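Local coordinates for CG8862 (Drosophila melanogaster, PDB 3ISM), which probably cleaves DNA and RNA as a magnesium-dependent mitochondrial endonuclease of the DNA/RNA non-specific family, at residues Val193-Ser198 with Leu203-Tyr208; Met23-Pro28 with Asn153-Thr158. All blocks are in the same frame, centred on the assembly; numbering follows the deposited sequence. Where two conformers were deposited one is given.

Overall arrangement
Both contacts rest on the same mixed sheet, in which strands 153-161 and 189-197 are neighbours, and they lie about 10 Å apart, centre to centre. Contact 1 is partly buried and joins two consecutive strands of one hairpin by backbone hydrogen bonds, with 557 Å² covered between its segments. Contact 2 is smaller, at 208 Å², but more buried. It lays the irregular loop 23-28 against strand 153-158 by side chains alone, with no hydrogen bond between the segments. Glu197 joins the two contacts: it stands on the hairpin of contact 1, yet its carboxylate reaches the loop of contact 2.

Contact 1. Residues Val193-Ser198 with Leu203-Tyr208; sequences VIVGES and LHMESY
The Tyr208 ring receives Ile194 at its edge, near the ring plane, with CD1 of Ile194 3.6 Å from CE2 of Tyr208. Glu206 OE1 also lies in that plane, while Tyr208 OH donates to it over 2.7 Å from above the carboxylate plane; His143 NE2 is a second partner of this oxygen. The His204 ring has Gly196 O at its edge, in plane; its ND1 is hydrogen-bonded to Thr250 OG1, and the Tyr151 ring meets it with planes about 30° apart. The side chains of Ile194, His204 and Glu206 stand on one face of an antiparallel beta hairpin in the central sheet of this His-Me finger nuclease. The strand axes run at 158°. Four backbone bonds hold the register: Ile194 and Glu206 exchange one pair, Gly196 and His204 the other. Chi1 of -52° sets Ile194 CG1 anti to the carbonyl carbon, and chi2, turned to 143° off a staggered value, brings CD1 to the Tyr208 edge. Helix 136-146, the bearer of the magnesium ligand Glu141, packs here through Val144 and Leu140. On the other face, Val193, Met205 and Ser207 meet helix 228-235. There the bent end of Met205 crosses Val195, its CE 3.5 Å from CG2 of Val195.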
loop_
_atom_site.group_PDB
_atom_site.type_symbol
_atom_site.label_atom_id
_atom_site.label_comp_id
_atom_site.label_asym_id
_atom_site.label_seq_id
_atom_site.Cartn_x
_atom_site.Cartn_y
_atom_site.Cartn_z
ATOM N N VAL B 193 -9.583 3.517 -16.540
ATOM C CA VAL B 193 -10.115 2.356 -17.230
ATOM C C VAL B 193 -11.557 2.688 -17.585
ATOM O O VAL B 193 -12.339 3.049 -16.717
ATOM C CB VAL B 193 -9.982 1.044 -16.383
ATOM C CG1 VAL B 193 -10.578 -0.150 -17.150
ATOM C CG2 VAL B 193 -8.513 0.765 -16.054
ATOM N N ILE B 194 -11.884 2.564 -18.874
ATOM C CA ILE B 194 -13.057 3.196 -19.480
ATOM C C ILE B 194 -13.878 2.199 -20.317
ATOM O O ILE B 194 -13.315 1.424 -21.087
ATOM C CB ILE B 194 -12.589 4.338 -20.437
ATOM C CG1 ILE B 194 -11.627 5.313 -19.730
ATOM C CG2 ILE B 194 -13.766 5.062 -21.064
ATOM C CD1 ILE B 194 -10.508 5.824 -20.638
ATOM N N VAL B 195 -15.200 2.223 -20.183
ATOM C CA VAL B 195 -16.058 1.438 -21.058
ATOM C C VAL B 195 -17.108 2.344 -21.678
ATOM O O VAL B 195 -17.841 3.023 -20.964
ATOM C CB VAL B 195 -16.738 0.248 -20.298
ATOM C CG1 VAL B 195 -17.945 -0.317 -21.068
ATOM C CG2 VAL B 195 -15.732 -0.850 -20.007
ATOM N N GLY B 196 -17.163 2.360 -23.009
ATOM C CA GLY B 196 -18.207 3.074 -23.735
ATOM C C GLY B 196 -19.240 2.109 -24.277
ATOM O O GLY B 196 -18.900 1.014 -24.730
ATOM N N GLU B 197 -20.504 2.516 -24.213
ATOM C CA GLU B 197 -21.615 1.757 -24.779
ATOM C C GLU B 197 -22.040 2.416 -26.078
ATOM O O GLU B 197 -22.461 3.570 -26.064
ATOM C CB GLU B 197 -22.811 1.762 -23.826
ATOM C CG GLU B 197 -22.547 1.184 -22.444
ATOM C CD GLU B 197 -23.754 1.301 -21.528
ATOM O OE1 GLU B 197 -24.755 1.935 -21.924
ATOM O OE2 GLU B 197 -23.703 0.772 -20.403
ATOM N N SER B 198 -21.929 1.699 -27.195
ATOM C CA SER B 198 -22.339 2.238 -28.494
ATOM C C SER B 198 -23.853 2.179 -28.645
ATOM O O SER B 198 -24.550 1.727 -27.729
ATOM C CB SER B 198 -21.655 1.487 -29.635
ATOM O OG SER B 198 -20.258 1.718 -29.618
ATOM N N LEU B 203 -19.897 -3.060 -26.442
ATOM C CA LEU B 203 -19.134 -2.449 -25.380
ATOM C C LEU B 203 -17.676 -2.306 -25.825
ATOM O O LEU B 203 -17.103 -3.226 -26.404
ATOM C CB LEU B 203 -19.266 -3.277 -24.104
ATOM C CG LEU B 203 -20.698 -3.516 -23.588
ATOM C CD1 LEU B 203 -20.702 -4.398 -22.345
ATOM C CD2 LEU B 203 -21.425 -2.211 -23.304
ATOM N N HIS B 204 -17.092 -1.138 -25.567
ATOM C CA HIS B 204 -15.718 -0.853 -25.966
ATOM C C HIS B 204 -14.929 -0.369 -24.771
ATOM O O HIS B 204 -15.332 0.586 -24.112
ATOM C CB HIS B 204 -15.673 0.223 -27.050
ATOM C CG HIS B 204 -16.533 -0.081 -28.234
ATOM N ND1 HIS B 204 -16.024 -0.566 -29.418
ATOM C CD2 HIS B 204 -17.873 0.006 -28.405
ATOM C CE1 HIS B 204 -17.012 -0.745 -30.277
ATOM N NE2 HIS B 204 -18.144 -0.399 -29.689
ATOM N N MET B 205 -13.798 -1.004 -24.513
ATOM C CA MET B 205 -12.950 -0.619 -23.374
ATOM C C MET B 205 -11.656 0.082 -23.787
ATOM O O MET B 205 -11.032 -0.288 -24.776
ATOM C CB MET B 205 -12.627 -1.838 -22.518
ATOM C CG MET B 205 -11.749 -1.538 -21.326
ATOM S SD MET B 205 -11.503 -2.977 -20.307
ATOM C CE MET B 205 -13.054 -3.059 -19.420
ATOM N N GLU B 206 -11.273 1.096 -23.022
ATOM C CA GLU B 206 -9.958 1.727 -23.142
ATOM C C GLU B 206 -9.321 1.761 -21.760
ATOM O O GLU B 206 -10.010 1.904 -20.759
ATOM C CB GLU B 206 -10.074 3.173 -23.680
ATOM C CG GLU B 206 -10.663 3.292 -25.072
ATOM C CD GLU B 206 -10.609 4.708 -25.641
ATOM O OE1 GLU B 206 -10.093 5.638 -24.977
ATOM O OE2 GLU B 206 -11.103 4.893 -26.763
ATOM N N SER B 207 -8.001 1.619 -21.697
ATOM C CA SER B 207 -7.307 1.786 -20.422
ATOM C C SER B 207 -5.920 2.370 -20.612
ATOM O O SER B 207 -5.184 1.970 -21.521
ATOM C CB SER B 207 -7.247 0.473 -19.627
ATOM O OG SER B 207 -6.706 -0.567 -20.400
ATOM N N TYR B 208 -5.581 3.308 -19.730
ATOM C CA TYR B 208 -4.364 4.101 -19.821
ATOM C C TYR B 208 -3.669 4.085 -18.471
ATOM O O TYR B 208 -4.332 4.061 -17.440
ATOM C CB TYR B 208 -4.695 5.557 -20.164
ATOM C CG TYR B 208 -5.439 5.744 -21.462
ATOM C CD1 TYR B 208 -4.767 6.123 -22.620
ATOM C CD2 TYR B 208 -6.823 5.549 -21.531
ATOM C CE1 TYR B 208 -5.447 6.292 -23.812
ATOM C CE2 TYR B 208 -7.508 5.713 -22.714
ATOM C CZ TYR B 208 -6.818 6.090 -23.848
ATOM O OH TYR B 208 -7.493 6.233 -25.022
#

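Contact 2. Residues Met23-Pro28 with Asn153-Thr158; sequences MKYGFP and NVYVCT
Lys24 lies across Tyr155 at about a right angle. Its CB is 4.0 Å from Tyr155 CE1. CG, anti to the backbone N (chi1 178°), sits over the centre of the neighbouring Tyr25 ring, 4.0 Å above its plane. CD comes nearest to the strand, 3.4 Å from Tyr155 OH. The chain stays extended to NZ, which makes a salt bridge with Glu197 OE2 on the adjoining strand 189-197.

Tyr25 meets the same tyrosine differently. Its CE1 edge points at one face of the Tyr155 ring, offset toward the rim, and CE1 is 3.8 Å from Tyr155 CD2. Centroids 5.2 Å apart and planes at 80° define a T-shaped (edge-to-face) pair. Beyond the ring, Tyr25 OH is hydrogen-bonded to the same carboxylate oxygen, Glu197 OE2, so one acceptor ties down the tips of both loop residues. His56 also stacks on Tyr155. An alanine in place of Tyr155 would probably open a gap beside Tyr25 CE1 and leave Lys24 CB and CD without the ring they lie against, with Glu197 still holding the two tips.

Further along, Pro28 CG rests 3.9 Å from Cys157 SG, and Pro28 O accepts a hydrogen bond from Arg45 of the second subunit, which places this end of the loop at the meeting of two copies.

The loop itself leaves helix 16-22 through a type I beta turn, Met23 to Gly26, closed by Gly26 N to Met23 O. Side-chain packing centred on the T-shaped tyrosine pair thus joins the loop after helix 16-22 to strand 153-161, in the mixed sheet of the DNA/RNA non-specific endonuclease fold.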
loop_
_atom_site.group_PDB
_atom_site.type_symbol
_atom_site.label_atom_id
_atom_site.label_comp_id
_atom_site.label_asym_id
_atom_site.label_seq_id
_atom_site.Cartn_x
_atom_site.Cartn_y
_atom_site.Cartn_z
ATOM N N MET B 23 -22.416 2.689 -10.686
ATOM C CA MET B 23 -21.759 1.406 -10.405
ATOM C C MET B 23 -22.421 0.221 -11.099
ATOM O O MET B 23 -22.398 -0.898 -10.586
ATOM C CB MET B 23 -21.701 1.141 -8.894
ATOM C CG MET B 23 -21.097 2.274 -8.062
ATOM S SD MET B 23 -19.463 2.838 -8.618
ATOM C CE MET B 23 -18.465 1.374 -8.363
ATOM N N LYS B 24 -23.003 0.478 -12.263
ATOM C CA LYS B 24 -23.631 -0.532 -13.118
ATOM C C LYS B 24 -22.799 -1.810 -13.334
ATOM O O LYS B 24 -23.327 -2.926 -13.304
ATOM C CB LYS B 24 -23.923 0.105 -14.477
ATOM C CG LYS B 24 -24.532 -0.829 -15.505
ATOM C CD LYS B 24 -24.953 -0.047 -16.729
ATOM C CE LYS B 24 -25.408 -0.945 -17.834
ATOM N NZ LYS B 24 -26.001 -0.130 -18.931
ATOM N N TYR B 25 -21.505 -1.630 -13.569
ATOM C CA TYR B 25 -20.637 -2.745 -13.937
ATOM C C TYR B 25 -19.835 -3.330 -12.772
ATOM O O TYR B 25 -18.935 -4.139 -12.978
ATOM C CB TYR B 25 -19.727 -2.334 -15.097
ATOM C CG TYR B 25 -20.501 -2.119 -16.386
ATOM C CD1 TYR B 25 -20.565 -0.862 -16.989
ATOM C CD2 TYR B 25 -21.199 -3.168 -16.983
ATOM C CE1 TYR B 25 -21.291 -0.659 -18.161
ATOM C CE2 TYR B 25 -21.919 -2.981 -18.175
ATOM C CZ TYR B 25 -21.955 -1.719 -18.753
ATOM O OH TYR B 25 -22.661 -1.521 -19.913
ATOM N N GLY B 26 -20.171 -2.928 -11.551
ATOM C CA GLY B 26 -19.555 -3.518 -10.365
ATOM C C GLY B 26 -18.652 -2.558 -9.631
ATOM O O GLY B 26 -18.328 -1.484 -10.144
ATOM N N PHE B 27 -18.250 -2.956 -8.429
ATOM C CA PHE B 27 -17.329 -2.193 -7.599
ATOM C C PHE B 27 -15.899 -2.710 -7.728
ATOM O O PHE B 27 -15.659 -3.880 -7.471
ATOM C CB PHE B 27 -17.754 -2.303 -6.119
ATOM C CG PHE B 27 -18.988 -1.505 -5.773
ATOM C CD1 PHE B 27 -18.892 -0.396 -4.940
ATOM C CD2 PHE B 27 -20.238 -1.870 -6.263
ATOM C CE1 PHE B 27 -20.025 0.353 -4.603
ATOM C CE2 PHE B 27 -21.385 -1.127 -5.939
ATOM C CZ PHE B 27 -21.269 -0.006 -5.101
ATOM N N PRO B 28 -14.937 -1.837 -8.087
ATOM C CA PRO B 28 -13.521 -2.274 -8.082
ATOM C C PRO B 28 -13.027 -2.827 -6.731
ATOM O O PRO B 28 -12.197 -3.751 -6.699
ATOM C CB PRO B 28 -12.753 -0.992 -8.450
ATOM C CG PRO B 28 -13.763 -0.190 -9.251
ATOM C CD PRO B 28 -15.062 -0.429 -8.511
ATOM N N ASN B 153 -23.027 6.626 -23.400
ATOM C CA ASN B 153 -22.714 6.479 -21.997
ATOM C C ASN B 153 -21.272 6.032 -21.862
ATOM O O ASN B 153 -20.846 5.071 -22.513
ATOM C CB ASN B 153 -23.661 5.470 -21.337
ATOM C CG ASN B 153 -25.118 5.936 -21.351
ATOM O OD1 ASN B 153 -25.542 6.673 -20.463
ATOM N ND2 ASN B 153 -25.882 5.514 -22.370
ATOM N N VAL B 154 -20.513 6.756 -21.050
ATOM C CA VAL B 154 -19.098 6.454 -20.834
ATOM C C VAL B 154 -18.856 6.222 -19.347
ATOM O O VAL B 154 -19.121 7.109 -18.535
ATOM C CB VAL B 154 -18.196 7.612 -21.345
ATOM C CG1 VAL B 154 -16.745 7.401 -20.934
ATOM C CG2 VAL B 154 -18.319 7.760 -22.868
ATOM N N TYR B 155 -18.383 5.031 -18.987
ATOM C CA TYR B 155 -18.112 4.721 -17.583
ATOM C C TYR B 155 -16.613 4.707 -17.368
ATOM O O TYR B 155 -15.869 4.144 -18.176
ATOM C CB TYR B 155 -18.727 3.375 -17.173
ATOM C CG TYR B 155 -20.234 3.319 -17.270
ATOM C CD1 TYR B 155 -21.032 3.450 -16.137
ATOM C CD2 TYR B 155 -20.859 3.129 -18.497
ATOM C CE1 TYR B 155 -22.424 3.397 -16.225
ATOM C CE2 TYR B 155 -22.243 3.078 -18.595
ATOM C CZ TYR B 155 -23.014 3.211 -17.461
ATOM O OH TYR B 155 -24.381 3.151 -17.583
ATOM N N VAL B 156 -16.163 5.342 -16.298
ATOM C CA VAL B 156 -14.730 5.504 -16.085
ATOM C C VAL B 156 -14.315 5.389 -14.615
ATOM O O VAL B 156 -14.929 5.985 -13.723
ATOM C CB VAL B 156 -14.169 6.815 -16.772
ATOM C CG1 VAL B 156 -14.999 8.036 -16.379
ATOM C CG2 VAL B 156 -12.680 7.023 -16.464
ATOM N N CYS B 157 -13.289 4.578 -14.398
ATOM C CA CYS B 157 -12.633 4.433 -13.117
ATOM C C CYS B 157 -11.229 5.014 -13.193
ATOM O O CYS B 157 -10.446 4.674 -14.089
ATOM C CB CYS B 157 -12.546 2.957 -12.727
ATOM S SG CYS B 157 -11.872 2.695 -11.060
ATOM N N THR B 158 -10.925 5.896 -12.247
ATOM C CA THR B 158 -9.675 6.645 -12.203
ATOM C C THR B 158 -9.045 6.380 -10.842
ATOM O O THR B 158 -9.759 6.362 -9.847
ATOM C CB THR B 158 -9.961 8.171 -12.330
ATOM O OG1 THR B 158 -10.649 8.442 -13.565
ATOM C CG2 THR B 158 -8.667 8.974 -12.272
#